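Local coordinates for UPF0141 protein yjdB (Campylobacter jejuni subsp. jejuni HB93-13, PDB 4TN0), which transfers phosphoethanolamine, probably through a phosphothreonine intermediate at a zinc site in its periplasmic domain, and is required for polymyxin resistance and motility, at residues E130-P135 and L151-S156; E206-L211 and S219-L224; T284-G287 and K292-V295. One frame throughout, in Å; residues are numbered along the deposited sequence.

Contact 1. Residues E130-P135 and L151-S156; sequences ENLLIP and LHLQGS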
# COMPACT_ATOMS: atom_id res chain seq x y z
N GLU A 130 4.68 -8.94 11.10
CA GLU A 130 6.11 -8.78 11.36
C GLU A 130 6.94 -9.88 10.68
O GLU A 130 8.11 -9.66 10.37
CB GLU A 130 6.38 -8.73 12.87
CG GLU A 130 5.97 -9.96 13.65
CD GLU A 130 5.97 -9.72 15.16
OE1 GLU A 130 5.66 -8.59 15.61
OE2 GLU A 130 6.27 -10.68 15.91
N ASN A 131 6.33 -11.02 10.39
CA ASN A 131 7.04 -12.10 9.72
C ASN A 131 7.57 -11.71 8.35
O ASN A 131 8.42 -12.40 7.78
CB ASN A 131 6.16 -13.35 9.59
CG ASN A 131 5.77 -13.91 10.94
OD1 ASN A 131 6.41 -13.62 11.95
ND2 ASN A 131 4.71 -14.72 10.98
N LEU A 132 7.04 -10.63 7.79
CA LEU A 132 7.51 -10.13 6.51
C LEU A 132 8.90 -9.49 6.66
O LEU A 132 9.66 -9.41 5.69
CB LEU A 132 6.51 -9.13 5.92
CG LEU A 132 5.22 -9.77 5.39
CD1 LEU A 132 4.18 -8.71 5.11
CD2 LEU A 132 5.48 -10.63 4.14
N LEU A 133 9.25 -9.07 7.87
CA LEU A 133 10.55 -8.43 8.06
C LEU A 133 11.69 -9.45 7.87
O LEU A 133 12.82 -9.08 7.54
CB LEU A 133 10.61 -7.77 9.44
CG LEU A 133 9.68 -6.55 9.49
CD1 LEU A 133 9.68 -5.84 10.83
CD2 LEU A 133 10.06 -5.59 8.41
N ILE A 134 11.37 -10.73 8.02
CA ILE A 134 12.36 -11.80 7.86
C ILE A 134 12.84 -11.97 6.41
O ILE A 134 14.04 -11.87 6.16
CB ILE A 134 11.83 -13.15 8.41
CG1 ILE A 134 11.82 -13.12 9.94
CG2 ILE A 134 12.70 -14.29 7.96
CD1 ILE A 134 11.18 -14.34 10.55
N PRO A 135 11.93 -12.24 5.45
CA PRO A 135 12.50 -12.39 4.10
C PRO A 135 12.93 -11.05 3.51
O PRO A 135 13.73 -11.03 2.58
CB PRO A 135 11.34 -12.99 3.30
CG PRO A 135 10.13 -12.43 3.97
CD PRO A 135 10.46 -12.36 5.43
N LEU A 151 5.84 -5.69 -0.17
CA LEU A 151 5.34 -6.36 1.00
C LEU A 151 3.81 -6.20 1.02
O LEU A 151 3.30 -5.07 1.09
CB LEU A 151 5.97 -5.80 2.27
CG LEU A 151 7.50 -5.77 2.28
CD1 LEU A 151 8.04 -5.13 3.57
CD2 LEU A 151 8.10 -7.14 2.04
N HIS A 152 3.11 -7.34 0.96
CA HIS A 152 1.64 -7.37 0.97
C HIS A 152 1.16 -7.78 2.37
O HIS A 152 1.33 -8.94 2.78
CB HIS A 152 1.11 -8.35 -0.10
CG HIS A 152 -0.38 -8.30 -0.31
ND1 HIS A 152 -1.07 -9.29 -0.96
CD2 HIS A 152 -1.30 -7.37 0.04
CE1 HIS A 152 -2.35 -9.00 -0.99
NE2 HIS A 152 -2.52 -7.84 -0.39
N LEU A 153 0.57 -6.82 3.08
CA LEU A 153 0.12 -7.01 4.45
C LEU A 153 -1.22 -7.73 4.61
O LEU A 153 -2.08 -7.67 3.73
CB LEU A 153 0.00 -5.65 5.14
CG LEU A 153 1.22 -4.73 5.08
CD1 LEU A 153 0.93 -3.46 5.88
CD2 LEU A 153 2.46 -5.44 5.58
N GLN A 154 -1.38 -8.41 5.73
CA GLN A 154 -2.70 -8.81 6.21
C GLN A 154 -3.35 -7.56 6.83
O GLN A 154 -4.59 -7.40 6.82
CB GLN A 154 -2.59 -9.96 7.22
CG GLN A 154 -3.90 -10.60 7.68
CD GLN A 154 -4.59 -11.48 6.62
OE1 GLN A 154 -4.43 -11.31 5.42
NE2 GLN A 154 -5.38 -12.43 7.10
N GLY A 155 -2.51 -6.67 7.37
CA GLY A 155 -2.94 -5.36 7.81
C GLY A 155 -4.09 -5.38 8.80
O GLY A 155 -3.94 -5.84 9.93
N SER A 156 -5.23 -4.85 8.39
CA SER A 156 -6.42 -4.75 9.22
C SER A 156 -7.54 -5.72 8.82
O SER A 156 -8.69 -5.45 9.10
CB SER A 156 -6.98 -3.33 9.16
OG SER A 156 -6.09 -2.36 9.67
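Leu-132 lies against Leu-151, His-152 and Leu-153, packing a 3-10 turn that runs into helix 133-139 against the end of strand 146-152, in the alkaline phosphatase-like alpha/beta fold. The segment enters at Glu-130, whose OE1 is hydrogen-bonded to Tyr-199 OH on helix 186-211 and whose carbonyl O accepts from Leu-133 N, closing the turn at 2.8 Å. Leu-132 carries the contact. Its CG stands beside the backbone N (chi1 -73°), and the chain runs out to present the CD1 methyl where the strand gives way to loop. Leu-133 points its first bond the other way and packs on Ile-207, while Pro-135, like Leu-132, rests on Phe-104 of strand 100-105.

On the far side, Leu-151 keeps its backbone bonded to strand 18-24. His-152 points its CB away from the turn; its ND1 is hydrogen-bonded to Asp-105 OD2, and its side chain is about 7 Å from the bound zinc ion. Leu-153 swings its end back, its side chain running obliquely to that of Leu-132. The one methyl of Leu-132, CD1, thus meets both Leu-153 CD2, at 3.7 Å, and the backbone O of His-152, also at 3.7 Å.

Contact 2. Residues E206-L211 and S219-L224; sequences EIIKLL and SSLFYL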
# COMPACT_ATOMS: atom_id res chain seq x y z
N GLU A 206 9.70 0.51 11.17
CA GLU A 206 10.75 -0.52 11.19
C GLU A 206 11.34 -0.73 9.80
O GLU A 206 12.52 -1.05 9.66
CB GLU A 206 10.20 -1.84 11.73
CG GLU A 206 10.02 -1.84 13.24
CD GLU A 206 11.32 -1.73 14.03
OE1 GLU A 206 12.13 -2.68 13.96
OE2 GLU A 206 11.53 -0.70 14.72
N ILE A 207 10.50 -0.58 8.78
CA ILE A 207 10.97 -0.68 7.40
C ILE A 207 11.88 0.50 7.09
O ILE A 207 12.97 0.33 6.56
CB ILE A 207 9.78 -0.74 6.41
CG1 ILE A 207 9.22 -2.16 6.38
CG2 ILE A 207 10.21 -0.32 4.99
CD1 ILE A 207 7.89 -2.26 5.68
N ILE A 208 11.43 1.70 7.45
CA ILE A 208 12.23 2.91 7.32
C ILE A 208 13.55 2.75 8.07
O ILE A 208 14.62 3.13 7.58
CB ILE A 208 11.46 4.14 7.87
CG1 ILE A 208 10.26 4.48 7.00
CG2 ILE A 208 12.35 5.36 7.96
CD1 ILE A 208 9.51 5.70 7.46
N LYS A 209 13.46 2.14 9.25
CA LYS A 209 14.60 1.94 10.16
C LYS A 209 15.65 1.03 9.53
O LYS A 209 16.84 1.21 9.75
CB LYS A 209 14.07 1.36 11.48
CG LYS A 209 15.06 0.93 12.57
CD LYS A 209 14.33 1.06 13.94
CE LYS A 209 14.85 0.13 15.05
NZ LYS A 209 15.55 -1.07 14.53
N LEU A 210 15.20 0.08 8.73
CA LEU A 210 16.11 -0.80 8.02
C LEU A 210 16.63 -0.10 6.77
O LEU A 210 17.71 -0.41 6.26
CB LEU A 210 15.42 -2.12 7.67
CG LEU A 210 15.29 -3.12 8.83
CD1 LEU A 210 14.26 -4.19 8.51
CD2 LEU A 210 16.63 -3.77 9.23
N LEU A 211 15.85 0.86 6.28
CA LEU A 211 16.21 1.61 5.07
C LEU A 211 17.33 2.61 5.33
O LEU A 211 18.12 2.92 4.43
CB LEU A 211 15.00 2.33 4.49
CG LEU A 211 13.99 1.47 3.73
CD1 LEU A 211 13.01 2.34 2.97
CD2 LEU A 211 14.71 0.48 2.79
N SER A 219 16.78 5.12 -1.22
CA SER A 219 15.70 4.25 -0.75
C SER A 219 14.40 5.00 -0.58
O SER A 219 14.36 6.14 -0.09
CB SER A 219 16.09 3.59 0.57
OG SER A 219 17.22 2.74 0.41
N SER A 220 13.32 4.36 -0.99
CA SER A 220 11.99 4.90 -0.78
C SER A 220 11.02 3.85 -0.25
O SER A 220 11.11 2.67 -0.59
CB SER A 220 11.45 5.50 -2.07
OG SER A 220 12.31 6.54 -2.52
N LEU A 221 10.11 4.31 0.62
CA LEU A 221 8.96 3.51 1.04
C LEU A 221 7.67 4.14 0.52
O LEU A 221 7.40 5.33 0.73
CB LEU A 221 8.92 3.38 2.56
CG LEU A 221 7.59 2.86 3.14
CD1 LEU A 221 7.33 1.44 2.70
CD2 LEU A 221 7.62 2.94 4.67
N PHE A 222 6.86 3.33 -0.17
CA PHE A 222 5.51 3.75 -0.51
C PHE A 222 4.52 2.73 0.01
O PHE A 222 4.62 1.52 -0.29
CB PHE A 222 5.33 3.95 -2.02
CG PHE A 222 4.03 4.61 -2.38
CD1 PHE A 222 3.70 5.83 -1.82
CD2 PHE A 222 3.12 4.00 -3.23
CE1 PHE A 222 2.49 6.44 -2.11
CE2 PHE A 222 1.94 4.60 -3.53
CZ PHE A 222 1.61 5.83 -2.97
N TYR A 223 3.59 3.22 0.84
CA TYR A 223 2.55 2.40 1.46
C TYR A 223 1.16 2.90 1.08
O TYR A 223 0.87 4.10 1.20
CB TYR A 223 2.69 2.40 2.98
CG TYR A 223 1.42 2.03 3.75
CD1 TYR A 223 0.65 3.02 4.36
CD2 TYR A 223 1.01 0.71 3.89
CE1 TYR A 223 -0.49 2.71 5.06
CE2 TYR A 223 -0.17 0.39 4.59
CZ TYR A 223 -0.90 1.40 5.18
OH TYR A 223 -2.06 1.13 5.88
N LEU A 224 0.29 1.99 0.63
CA LEU A 224 -1.13 2.33 0.45
C LEU A 224 -2.01 1.12 0.74
O LEU A 224 -1.59 -0.04 0.61
CB LEU A 224 -1.42 2.84 -0.97
CG LEU A 224 -1.34 1.91 -2.18
CD1 LEU A 224 -1.86 2.65 -3.41
CD2 LEU A 224 0.08 1.38 -2.43
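Leu-221 meets Ile-207 and Ile-208 with its two methyls: CD2 reaches both, CD1 only Ile-207. CD2 touches Ile-208 CG1 at 3.8 Å and CD1 meets Ile-207 CG2 at 4.1 Å, each isoleucine side chain crossing the leucine at about a right angle. The reach comes from the first torsion of Leu-221 (chi1 166°), which carries CG away from the strand backbone N. One turn further along the helix, Leu-211 spreads its branches over the start of the strand: CD1 lies 4.2 Å from Leu-221 CB and 4.0 Å from the backbone O of Ser-220, while CD2 sits 4.1 Å from Ser-219 CB. All of this is van der Waals packing between buried groups.

The two elements run antiparallel, their short axes 9.2 Å apart at 170°, as expected where helix 186-211 is the connection of a beta-alpha-beta crossover: it leads from strand 146-152 to strand 218-224, two parallel strands with strand 18-24 between them. Val-23 of that middle strand touches both Ile-207 and Leu-221, and Trp-258 of strand 252-259 supports Ile-208 and Leu-211 on the other flank. Ser-220 faces away from the helix, where its OG is hydrogen-bonded to Tyr-288 OH and to Ser-259 OG. Just past the strand, Asp-226 and His-227 bind the zinc ion.

Contact 3. Residues T284-G287 and K292-V295; sequences TLLG and KTSV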
# COMPACT_ATOMS: atom_id res chain seq x y z
N THR A 284 3.64 5.87 -11.39
CA THR A 284 4.56 6.14 -10.29
C THR A 284 5.62 5.05 -10.21
O THR A 284 6.78 5.32 -9.93
CB THR A 284 3.84 6.26 -8.92
OG1 THR A 284 2.98 7.39 -8.93
CG2 THR A 284 4.85 6.44 -7.80
N LEU A 285 5.21 3.82 -10.50
CA LEU A 285 6.11 2.67 -10.43
C LEU A 285 7.05 2.59 -11.65
O LEU A 285 8.21 2.20 -11.54
CB LEU A 285 5.30 1.38 -10.29
CG LEU A 285 4.67 1.04 -8.94
CD1 LEU A 285 3.97 -0.28 -9.08
CD2 LEU A 285 5.68 0.98 -7.80
N LEU A 286 6.54 2.95 -12.82
CA LEU A 286 7.39 3.00 -14.00
C LEU A 286 8.37 4.15 -13.82
O LEU A 286 9.58 3.97 -13.91
CB LEU A 286 6.56 3.18 -15.27
CG LEU A 286 5.65 2.03 -15.69
CD1 LEU A 286 5.32 2.13 -17.17
CD2 LEU A 286 6.30 0.71 -15.39
N GLY A 287 7.83 5.33 -13.52
CA GLY A 287 8.63 6.53 -13.34
C GLY A 287 9.77 6.39 -12.34
O GLY A 287 10.81 7.04 -12.47
N LYS A 292 11.35 3.96 -19.83
CA LYS A 292 10.98 4.78 -20.97
C LYS A 292 9.96 4.01 -21.81
O LYS A 292 10.23 2.90 -22.26
CB LYS A 292 12.21 5.16 -21.81
CG LYS A 292 13.22 6.07 -21.09
CD LYS A 292 12.60 7.43 -20.73
CE LYS A 292 13.55 8.35 -19.94
NZ LYS A 292 14.74 8.85 -20.71
N THR A 293 8.78 4.59 -21.97
CA THR A 293 7.69 3.95 -22.69
C THR A 293 6.57 4.96 -22.90
O THR A 293 6.45 5.93 -22.15
CB THR A 293 7.12 2.70 -21.94
OG1 THR A 293 5.96 2.20 -22.62
CG2 THR A 293 6.75 3.04 -20.49
N SER A 294 5.76 4.74 -23.93
CA SER A 294 4.68 5.66 -24.26
C SER A 294 3.49 5.53 -23.30
O SER A 294 2.67 6.46 -23.19
CB SER A 294 4.21 5.44 -25.69
OG SER A 294 3.73 4.13 -25.86
N VAL A 295 3.38 4.40 -22.61
CA VAL A 295 2.25 4.22 -21.70
C VAL A 295 2.50 4.93 -20.37
O VAL A 295 1.59 5.07 -19.54
CB VAL A 295 1.94 2.75 -21.43
CG1 VAL A 295 1.66 2.02 -22.73
CG2 VAL A 295 3.08 2.10 -20.66
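Leu-286, on helix 281-288, faces Thr-293 and Val-295 in the loop that follows the helix, so the chain turns back on itself within a few residues. The backbones stay well apart, the nearest CA atoms being those of Leu-286 and Lys-292 at 8.0 Å. Thr-293 is nearly fully extended (phi -171°), after which Ser-294 and Val-295 bend into a turn that brings the valine back to Leu-286.

One methyl of the helix makes both contacts. Leu-286 CD1 touches Thr-293 CG2 at 3.7 Å, the two side chains crossing at about a right angle, and also Val-295 CG2 at 4.1 Å. Thr-293 is turned so that its OG1 lies anti to the backbone N (chi1 174°), which gives the methyl to the leucine and the hydroxyl to the loop. There OG1 receives a weak but straight bond from Val-295 N, 3.4 Å long at 169°, the pattern of an ST turn, here weakly made. The same hydroxyl is hydrogen-bonded to Asp-8 OD1, while Asp-8 OD2 takes Ser-294 N, tying the turn to the N-terminal part of the chain.

Around the contact, Val-93 of helix 90-96 packs on Leu-286, and Ala-6 and Ile-75 pack on Val-295. Leu-285, next to Leu-286, turns instead to Leu-20 and Leu-22 of the central sheet. The threonine therefore splits the chemistry: its methyl joins the small apolar patch beside the helix, and its hydroxyl, bonded to Asp-8 OD1 and weakly to Val-295 N, probably steadies the turn.

Contacts 1 and 2 are both buried and lie against the same mixed sheet, but join different helices and strands; helix 186-211 follows strand 146-152 in the chain, and the two contacts touch directly where Leu-151 CD1 meets Ile-207 CD1 at 3.6 Å. Contact 3 is more peripheral: its centre is about 27 Å from that of contact 1 and about 22 Å from that of contact 2. Its helix packs on the sheet face opposite to that of helix 186-211, since Leu-20 and Leu-22 alternate with Val-23 along strand 18-24. All three are apolar across the segments. Their polar surroundings differ: beside contact 1, His-152 stands near the zinc ion, those of contact 2 bond within the core, and those of contact 3 hold a partly exposed loop.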